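Local coordinates for protein AtxE2 (Asticcacaulis excentricus, PDB 5TXE) that hydrolyses the isopeptide bond of the lasso peptides astexin-2 and astexin-3, opening them into linear peptides, at residues A368-T376 with P386-L394. The protein carries 1 engineered substitution. Numbering follows the deposited sequence.
Sequences ALQPRRLVT and PLYDPNPDL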
# COMPACT_ATOMS: atom_id res chain seq x y z
N ALA A 368 -1.97 8.51 -13.32
CA ALA A 368 -1.12 7.56 -14.00
C ALA A 368 0.26 8.11 -14.23
O ALA A 368 1.24 7.38 -14.01
CB ALA A 368 -1.73 7.11 -15.32
N LEU A 369 0.32 9.34 -14.73
CA LEU A 369 1.59 9.97 -15.06
C LEU A 369 1.92 11.13 -14.17
O LEU A 369 2.82 11.89 -14.47
CB LEU A 369 1.62 10.42 -16.52
CG LEU A 369 1.57 9.26 -17.51
CD1 LEU A 369 1.55 9.80 -18.95
CD2 LEU A 369 2.75 8.32 -17.36
N GLN A 370 1.29 11.19 -13.01
CA GLN A 370 1.54 12.24 -12.03
C GLN A 370 1.81 11.63 -10.68
O GLN A 370 0.91 11.13 -10.04
CB GLN A 370 0.27 13.12 -11.89
CG GLN A 370 0.29 14.15 -10.77
CD GLN A 370 1.39 15.15 -11.02
OE1 GLN A 370 1.28 15.89 -11.96
NE2 GLN A 370 2.48 15.12 -10.23
N PRO A 371 3.05 11.67 -10.22
CA PRO A 371 3.35 11.19 -8.87
C PRO A 371 2.71 12.07 -7.83
O PRO A 371 2.30 13.18 -8.12
CB PRO A 371 4.87 11.28 -8.73
CG PRO A 371 5.38 11.82 -10.01
CD PRO A 371 4.25 12.06 -10.97
N ARG A 372 2.68 11.59 -6.62
CA ARG A 372 1.99 12.26 -5.60
C ARG A 372 2.48 13.72 -5.39
O ARG A 372 3.68 14.00 -5.22
CB ARG A 372 2.08 11.47 -4.30
CG ARG A 372 0.93 11.71 -3.36
CD ARG A 372 0.97 10.75 -2.18
NE ARG A 372 0.66 9.41 -2.63
CZ ARG A 372 1.02 8.31 -1.98
NH1 ARG A 372 1.68 8.38 -0.83
NH2 ARG A 372 0.68 7.12 -2.45
N ARG A 373 1.51 14.63 -5.36
CA ARG A 373 1.75 16.02 -5.12
C ARG A 373 0.58 16.60 -4.35
O ARG A 373 -0.45 15.92 -4.15
CB ARG A 373 1.84 16.71 -6.47
CG ARG A 373 0.57 16.61 -7.24
CD ARG A 373 0.52 17.53 -8.41
NE ARG A 373 -0.69 17.26 -9.15
CZ ARG A 373 -1.09 17.88 -10.28
NH1 ARG A 373 -0.37 18.83 -10.87
NH2 ARG A 373 -2.22 17.50 -10.83
N LEU A 374 0.75 17.83 -3.91
CA LEU A 374 -0.34 18.56 -3.29
C LEU A 374 -1.04 19.47 -4.31
O LEU A 374 -0.41 20.07 -5.16
CB LEU A 374 0.15 19.40 -2.13
CG LEU A 374 0.32 18.81 -0.73
CD1 LEU A 374 0.32 17.31 -0.68
CD2 LEU A 374 1.51 19.41 -0.06
N VAL A 375 -2.33 19.63 -4.11
CA VAL A 375 -3.25 20.21 -5.05
C VAL A 375 -4.31 20.92 -4.22
O VAL A 375 -4.53 20.55 -3.05
CB VAL A 375 -3.76 19.01 -5.86
CG1 VAL A 375 -5.22 18.68 -5.72
CG2 VAL A 375 -3.13 18.92 -7.22
N THR A 376 -4.90 21.99 -4.77
CA THR A 376 -6.12 22.60 -4.16
C THR A 376 -7.30 22.39 -5.04
O THR A 376 -7.22 22.47 -6.25
CB THR A 376 -6.01 24.12 -3.84
OG1 THR A 376 -5.73 24.83 -5.04
CG2 THR A 376 -4.91 24.41 -2.91
N PRO A 386 -2.46 22.90 -8.98
CA PRO A 386 -1.21 22.53 -8.31
C PRO A 386 -0.95 23.44 -7.16
O PRO A 386 -1.21 24.60 -7.28
CB PRO A 386 -0.14 22.84 -9.36
CG PRO A 386 -0.83 22.87 -10.65
CD PRO A 386 -2.25 23.29 -10.38
N LEU A 387 -0.52 22.88 -6.04
CA LEU A 387 -0.04 23.67 -4.92
C LEU A 387 1.46 23.40 -4.69
O LEU A 387 2.22 24.32 -4.58
CB LEU A 387 -0.83 23.32 -3.68
CG LEU A 387 -0.36 24.03 -2.43
CD1 LEU A 387 -0.53 25.54 -2.52
CD2 LEU A 387 -1.13 23.49 -1.24
N TYR A 388 1.87 22.13 -4.61
CA TYR A 388 3.27 21.75 -4.38
C TYR A 388 3.60 20.37 -4.98
O TYR A 388 2.95 19.37 -4.63
CB TYR A 388 3.59 21.71 -2.88
CG TYR A 388 4.99 21.29 -2.60
CD1 TYR A 388 6.03 22.19 -2.66
CD2 TYR A 388 5.30 19.96 -2.28
CE1 TYR A 388 7.33 21.80 -2.40
CE2 TYR A 388 6.61 19.54 -2.03
CZ TYR A 388 7.63 20.46 -2.09
OH TYR A 388 8.92 20.05 -1.84
N ASP A 389 4.60 20.32 -5.86
CA ASP A 389 5.02 19.07 -6.47
C ASP A 389 6.47 18.84 -6.11
O ASP A 389 7.32 19.59 -6.55
CB ASP A 389 4.83 19.10 -7.97
CG ASP A 389 4.98 17.69 -8.60
OD1 ASP A 389 5.61 16.80 -7.96
OD2 ASP A 389 4.49 17.49 -9.74
N PRO A 390 6.76 17.79 -5.29
CA PRO A 390 8.13 17.58 -4.87
C PRO A 390 8.95 17.02 -6.01
O PRO A 390 10.13 16.88 -5.85
CB PRO A 390 7.99 16.55 -3.73
CG PRO A 390 6.79 15.76 -4.08
CD PRO A 390 5.87 16.72 -4.80
N ASN A 391 8.34 16.65 -7.14
CA ASN A 391 9.12 16.26 -8.29
C ASN A 391 9.15 17.34 -9.43
O ASN A 391 8.31 18.20 -9.47
CB ASN A 391 8.60 14.91 -8.76
CG ASN A 391 8.93 13.79 -7.77
OD1 ASN A 391 10.10 13.51 -7.49
ND2 ASN A 391 7.90 13.17 -7.22
N PRO A 392 10.16 17.33 -10.33
CA PRO A 392 9.94 18.23 -11.48
C PRO A 392 8.79 17.67 -12.25
O PRO A 392 8.35 16.53 -11.96
CB PRO A 392 11.20 18.07 -12.33
CG PRO A 392 11.82 16.77 -11.92
CD PRO A 392 11.44 16.58 -10.45
N ASP A 393 8.33 18.47 -13.19
CA ASP A 393 7.34 18.06 -14.19
C ASP A 393 7.87 16.90 -15.08
O ASP A 393 8.89 16.99 -15.76
CB ASP A 393 6.98 19.29 -15.06
CG ASP A 393 5.63 19.17 -15.77
OD1 ASP A 393 5.25 18.08 -16.24
OD2 ASP A 393 4.95 20.20 -15.87
N LEU A 394 7.15 15.81 -15.11
CA LEU A 394 7.61 14.67 -15.87
C LEU A 394 7.44 14.81 -17.38
O LEU A 394 7.92 13.93 -18.12
CB LEU A 394 6.89 13.41 -15.40
CG LEU A 394 7.28 12.94 -14.01
CD1 LEU A 394 6.49 11.69 -13.70
CD2 LEU A 394 8.77 12.68 -13.97
O HOH W 1 5.28 14.32 -7.69
O HOH W 2 2.32 19.73 -10.35
O HOH W 3 -3.49 25.83 -5.68
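L374 pairs with L387 and Y388 through a classic beta bulge in the antiparallel hairpin of strands 373-378 and 384-388. The hairpin forms the last two strands of a four-stranded antiparallel sheet, consistent with a blade of the beta-propeller domain of the prolyl oligopeptidase family. L374 N donates to Y388 O at 2.8 Å. L374 O accepts twice, from L387 N at 2.9 Å and Y388 N at 3.1 Å, both on the same face of its carbonyl plane. On the side of L374 and Y388, L374 CD2 packs on Y388 CB, and F72 of strand 69-78 meets both side chains.

Beyond the hairpin the two segments diverge, and D389 bridges them. Its CG is anti to the backbone N (chi1 -168°), which brings the carboxylate beside R373 CB. Q370 NE2 reaches D389 OD2 at 3.1 Å from above the carboxylate plane; the amide is turned 64° from it. The same NE2 donates to P371 O, in the amide plane. D389 OD1 closes an Asx turn with N391 N. Replacing this aspartate by an alanine would probably open that turn and cost Q370 NE2 one of its acceptors.

Further along, L394 CD1 packs against P371 CD of the proline ring at 3.6 Å. Q365 holds R373 NE, and Q370 OE1 sits 3.4 Å above the R373 guanidinium plane. A water joins R373 NH1 to D389 OD2. N391 OD1 accepts from A47 N. Another water donates to R372 O and accepts from N391 ND2 at 2.9 Å.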